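Local coordinates for protein salt-tolerant glutaminase (Micrococcus luteus, PDB 3AGD) that probably catalyses the hydrolysis of L-glutamine to L-glutamate and ammonium, at residues Leu344-Asp349 and His389-Ala394; Pro270-Ile275 and Asp308-Gly313. All blocks are in the same frame, centred on the assembly; numbering follows the deposited sequence.

Interaction 1 (Leu344-Asp349 and His389-Ala394)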
loop_
_atom_site.group_PDB
_atom_site.type_symbol
_atom_site.label_atom_id
_atom_site.label_comp_id
_atom_site.label_asym_id
_atom_site.label_seq_id
_atom_site.Cartn_x
_atom_site.Cartn_y
_atom_site.Cartn_z
ATOM N N LEU A 344 -5.019 -22.187 -0.580
ATOM C CA LEU A 344 -4.986 -23.081 -1.729
ATOM C C LEU A 344 -3.655 -23.836 -1.790
ATOM O O LEU A 344 -3.608 -24.994 -2.214
ATOM C CB LEU A 344 -5.201 -22.294 -3.022
ATOM C CG LEU A 344 -6.613 -21.733 -3.195
ATOM C CD1 LEU A 344 -6.686 -20.928 -4.488
ATOM C CD2 LEU A 344 -7.625 -22.880 -3.214
ATOM N N ASP A 345 -2.577 -23.178 -1.376
ATOM C CA ASP A 345 -1.261 -23.810 -1.370
ATOM C C ASP A 345 -1.256 -24.932 -0.337
ATOM O O ASP A 345 -0.643 -25.976 -0.546
ATOM C CB ASP A 345 -0.167 -22.797 -1.015
ATOM C CG ASP A 345 0.131 -21.825 -2.146
ATOM O OD1 ASP A 345 0.838 -20.826 -1.892
ATOM O OD2 ASP A 345 -0.334 -22.056 -3.282
ATOM N N ALA A 346 -1.932 -24.706 0.786
ATOM C CA ALA A 346 -1.992 -25.717 1.836
ATOM C C ALA A 346 -2.810 -26.900 1.334
ATOM O O ALA A 346 -2.408 -28.053 1.488
ATOM C CB ALA A 346 -2.622 -25.140 3.106
ATOM N N LEU A 347 -3.952 -26.609 0.723
ATOM C CA LEU A 347 -4.806 -27.661 0.197
ATOM C C LEU A 347 -4.061 -28.482 -0.844
ATOM O O LEU A 347 -4.078 -29.713 -0.808
ATOM C CB LEU A 347 -6.072 -27.061 -0.413
ATOM C CG LEU A 347 -7.005 -26.368 0.587
ATOM C CD1 LEU A 347 -8.214 -25.836 -0.147
ATOM C CD2 LEU A 347 -7.429 -27.347 1.673
ATOM N N THR A 348 -3.397 -27.802 -1.770
ATOM C CA THR A 348 -2.644 -28.485 -2.815
ATOM C C THR A 348 -1.495 -29.304 -2.235
ATOM O O THR A 348 -1.229 -30.422 -2.687
ATOM C CB THR A 348 -2.072 -27.479 -3.841
ATOM O OG1 THR A 348 -3.147 -26.915 -4.599
ATOM C CG2 THR A 348 -1.116 -28.169 -4.797
ATOM N N ASP A 349 -0.822 -28.741 -1.234
ATOM C CA ASP A 349 0.306 -29.397 -0.594
ATOM C C ASP A 349 -0.053 -30.714 0.101
ATOM O O ASP A 349 0.838 -31.480 0.479
ATOM C CB ASP A 349 0.964 -28.446 0.413
ATOM C CG ASP A 349 1.872 -27.409 -0.253
ATOM O OD1 ASP A 349 2.463 -26.587 0.478
ATOM O OD2 ASP A 349 2.001 -27.409 -1.496
ATOM N N HIS A 389 3.097 -24.580 5.598
ATOM C CA HIS A 389 4.048 -25.672 5.465
ATOM C C HIS A 389 3.637 -26.939 6.201
ATOM O O HIS A 389 4.114 -28.026 5.874
ATOM C CB HIS A 389 5.432 -25.229 5.951
ATOM C CG HIS A 389 5.512 -24.992 7.428
ATOM N ND1 HIS A 389 4.967 -23.881 8.037
ATOM C CD2 HIS A 389 6.074 -25.725 8.419
ATOM C CE1 HIS A 389 5.191 -23.939 9.337
ATOM N NE2 HIS A 389 5.860 -25.049 9.596
ATOM N N GLU A 390 2.761 -26.809 7.192
ATOM C CA GLU A 390 2.332 -27.980 7.945
ATOM C C GLU A 390 1.532 -28.948 7.066
ATOM O O GLU A 390 1.391 -30.126 7.400
ATOM C CB GLU A 390 1.512 -27.562 9.174
ATOM C CG GLU A 390 2.217 -26.542 10.066
ATOM C CD GLU A 390 1.533 -26.348 11.413
ATOM O OE1 GLU A 390 0.294 -26.473 11.480
ATOM O OE2 GLU A 390 2.236 -26.054 12.406
ATOM N N ALA A 391 1.020 -28.457 5.939
ATOM C CA ALA A 391 0.254 -29.306 5.025
ATOM C C ALA A 391 1.192 -30.317 4.379
ATOM O O ALA A 391 0.879 -31.503 4.290
ATOM C CB ALA A 391 -0.424 -28.465 3.950
ATOM N N ALA A 392 2.348 -29.838 3.932
ATOM C CA ALA A 392 3.332 -30.708 3.307
ATOM C C ALA A 392 3.787 -31.749 4.324
ATOM O O ALA A 392 3.975 -32.919 3.990
ATOM C CB ALA A 392 4.522 -29.888 2.817
ATOM N N ALA A 393 3.954 -31.312 5.569
ATOM C CA ALA A 393 4.382 -32.195 6.645
ATOM C C ALA A 393 3.306 -33.233 6.931
ATOM O O ALA A 393 3.613 -34.366 7.304
ATOM C CB ALA A 393 4.675 -31.383 7.904
ATOM N N ALA A 394 2.045 -32.838 6.756
ATOM C CA ALA A 394 0.910 -33.732 6.984
ATOM C C ALA A 394 0.862 -34.812 5.903
ATOM O O ALA A 394 0.517 -35.960 6.173
ATOM C CB ALA A 394 -0.397 -32.938 6.989
HETATM O O HOH W 1 2.731 -27.071 2.980
#

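Interaction 2 (Pro270-Ile275 and Asp308-Gly313)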
loop_
_atom_site.group_PDB
_atom_site.type_symbol
_atom_site.label_atom_id
_atom_site.label_comp_id
_atom_site.label_asym_id
_atom_site.label_seq_id
_atom_site.Cartn_x
_atom_site.Cartn_y
_atom_site.Cartn_z
ATOM N N PRO A 270 -3.771 2.582 4.965
ATOM C CA PRO A 270 -4.512 1.332 4.789
ATOM C C PRO A 270 -4.108 0.158 5.664
ATOM O O PRO A 270 -2.940 -0.225 5.721
ATOM C CB PRO A 270 -4.334 1.036 3.303
ATOM C CG PRO A 270 -4.332 2.413 2.711
ATOM C CD PRO A 270 -3.415 3.163 3.658
ATOM N N GLY A 271 -5.102 -0.415 6.336
ATOM C CA GLY A 271 -4.868 -1.570 7.179
ATOM C C GLY A 271 -4.171 -1.326 8.500
ATOM O O GLY A 271 -4.003 -2.261 9.282
ATOM N N ARG A 272 -3.765 -0.093 8.783
ATOM C CA ARG A 272 -3.092 0.121 10.050
ATOM C C ARG A 272 -3.478 1.284 10.940
ATOM O O ARG A 272 -3.598 1.098 12.146
ATOM C CB ARG A 272 -1.585 0.107 9.822
ATOM C CG ARG A 272 -1.106 -1.313 9.574
ATOM C CD ARG A 272 0.221 -1.339 8.915
ATOM N NE ARG A 272 0.174 -0.798 7.564
ATOM C CZ ARG A 272 1.268 -0.456 6.901
ATOM N NH1 ARG A 272 2.445 -0.607 7.493
ATOM N NH2 ARG A 272 1.195 0.026 5.667
ATOM N N VAL A 273 -3.704 2.470 10.386
ATOM C CA VAL A 273 -4.034 3.576 11.270
ATOM C C VAL A 273 -4.667 4.812 10.632
ATOM O O VAL A 273 -4.423 5.131 9.470
ATOM C CB VAL A 273 -2.755 4.002 12.039
ATOM C CG1 VAL A 273 -1.837 4.791 11.116
ATOM C CG2 VAL A 273 -3.114 4.781 13.292
ATOM N N GLY A 274 -5.508 5.482 11.414
ATOM C CA GLY A 274 -6.142 6.714 10.984
ATOM C C GLY A 274 -5.401 7.765 11.793
ATOM O O GLY A 274 -5.196 7.577 12.994
ATOM N N ILE A 275 -4.977 8.854 11.163
ATOM C CA ILE A 275 -4.223 9.881 11.881
ATOM C C ILE A 275 -4.849 11.270 11.860
ATOM O O ILE A 275 -5.339 11.735 10.833
ATOM C CB ILE A 275 -2.797 10.003 11.312
ATOM C CG1 ILE A 275 -2.061 8.674 11.475
ATOM C CG2 ILE A 275 -2.046 11.141 12.001
ATOM C CD1 ILE A 275 -0.802 8.571 10.628
ATOM N N ASP A 308 4.912 -1.205 2.799
ATOM C CA ASP A 308 5.387 -2.388 3.513
ATOM C C ASP A 308 4.495 -3.597 3.303
ATOM O O ASP A 308 3.287 -3.471 3.089
ATOM C CB ASP A 308 5.575 -2.109 5.001
ATOM C CG ASP A 308 4.423 -1.375 5.606
ATOM O OD1 ASP A 308 4.645 -0.642 6.601
ATOM O OD2 ASP A 308 3.299 -1.538 5.089
ATOM N N GLY A 309 5.109 -4.774 3.341
ATOM C CA GLY A 309 4.374 -6.007 3.121
ATOM C C GLY A 309 3.755 -6.615 4.360
ATOM O O GLY A 309 3.920 -7.805 4.621
ATOM N N ASP A 310 3.034 -5.803 5.123
ATOM C CA ASP A 310 2.389 -6.278 6.337
ATOM C C ASP A 310 1.076 -6.966 5.961
ATOM O O ASP A 310 -0.006 -6.414 6.173
ATOM C CB ASP A 310 2.113 -5.098 7.275
ATOM C CG ASP A 310 1.581 -5.536 8.621
ATOM O OD1 ASP A 310 0.802 -6.516 8.665
ATOM O OD2 ASP A 310 1.932 -4.896 9.633
ATOM N N SER A 311 1.170 -8.162 5.390
ATOM C CA SER A 311 -0.025 -8.893 4.986
ATOM C C SER A 311 -0.197 -10.193 5.752
ATOM O O SER A 311 0.773 -10.769 6.236
ATOM C CB SER A 311 0.016 -9.195 3.489
ATOM O OG SER A 311 0.015 -8.000 2.735
ATOM N N LEU A 312 -1.443 -10.644 5.862
ATOM C CA LEU A 312 -1.743 -11.890 6.556
ATOM C C LEU A 312 -0.946 -13.008 5.904
ATOM O O LEU A 312 -0.224 -13.746 6.575
ATOM C CB LEU A 312 -3.235 -12.213 6.456
ATOM C CG LEU A 312 -3.645 -13.530 7.124
ATOM C CD1 LEU A 312 -3.315 -13.466 8.614
ATOM C CD2 LEU A 312 -5.125 -13.779 6.908
ATOM N N GLY A 313 -1.090 -13.122 4.587
ATOM C CA GLY A 313 -0.382 -14.145 3.841
ATOM C C GLY A 313 -0.575 -15.556 4.367
ATOM O O GLY A 313 -1.702 -15.985 4.628
HETATM O O HOH W 2 2.607 -2.407 10.432
#

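Interaction 1 (Leu344-Asp349 and His389-Ala394)
The carboxylate of Asp349 is the flat group that meets helix 389-394, and it does so through a water: OD1 accepts a hydrogen from this water at 2.6 Å, and the same water accepts from the backbone N of Ala392 at 3.0 Å. Away from that bridge, the His389 ring carries Glu390 CG over one face, 3.9 Å above the plane and displaced toward the rim. Asp349 CG lies beside its own backbone N and anti to the carbonyl carbon (chi1 -79°), which leads the carboxylate to the bridging water. OD1 has a stronger partner as well, a salt bridge from Arg49 NH2 of the second subunit, so Asp349 OD1 is held from that subunit and, through the water, meets the 389-394 backbone.

No direct hydrogen bond links the two segments; the rest is small-residue packing. Ala391 CB rests against both Asp349 CB, at 3.8 Å, and the backbone O of Ala346, at 3.2 Å, while the methyls of Ala346 and Ala391 stand 4.1 Å apart. Short side chains at these points fit the close approach: the axes of segments 344-349 and 389-394 come within 7.8 Å and run nearly parallel, 8° apart.

Within the STAS family region, helix 337-349 turns Leu344 and Leu347 toward helix 419-434 and sets Ala346 on Val317 of strand 317-323. Helix 389-395 flanks it, with Glu390 reaching Phe319 of that strand, and Ala392 packing against Arg376 of helix 376-383.

Interaction 2 (Pro270-Ile275 and Asp308-Gly313)
Arg272 sits with Val273 in a classic beta bulge opposite one residue of strand 264-269, while its two partners belong to a loop in which Gly309 and Asp310 are each the centre of an inverse gamma turn. From the bulge the Arg272 chain starts toward the loop and bends at chi3 (-66°), bringing the guanidinium to Asp308 from the opposite direction. The pair is a salt bridge between NH1 and Asp308 OD1, which lies at the guanidinium edge near its plane. The modelled separation of 2.4 Å is very short and NH1 is crowded by the carboxylate, so its length is doubtful. The planes are modelled 61° apart, which suggests a twisted rather than coplanar pair.

Asp310 stays farther off: its OD2 comes 4.0 Å from Arg272 CD, and 4.8 Å from Arg272 NH1, where a weak attraction between opposite charges is probable without contact. A water in the guanidinium plane gives a hydrogen to Asp310 OD2 (2.7 Å) and accepts only weakly from Arg272 NH1 (3.5 Å). The other carboxylate oxygen of Asp310 receives a hydrogen bond from Leu312 N of the second subunit. Pro270 O also lies in plane at the guanidinium edge, and Arg272 NH2 donates to His305 O, helping to fix the group's rotation.

Strands 264-269 and 273-278 form a beta hairpin, and the bulge at its turn places Arg272 against segment 308-313, which leads from helix 289-301 toward strand 317-323. Strand 273-278 also pairs with strand 40-44; Gly274 and Ile275 make backbone hydrogen bonds to Ala44 and Gly267.

In the fold
The two contacts are separate, their centres 26 Å apart and their nearest atoms about 8 Å apart, and they follow one another along the chain. Interaction 2 joins the turn between strands 264-269 and 273-278, the latter the central strand of the five-stranded sheet, to the loop that runs from helix 289-301 to strand 317-323, whereas interaction 1 packs two helices 33 Å from the centre of the chain. The second subunit reaches both, through its Arg49 in interaction 1 and its Leu312 in interaction 2, where the Asp310-Leu312 bond is reciprocal. Neither lies at the L-glutamate site, whose residues include Ser64, Asn114, Glu160 and Tyr191, which is consistent with structural roles, interaction 1 within the STAS region.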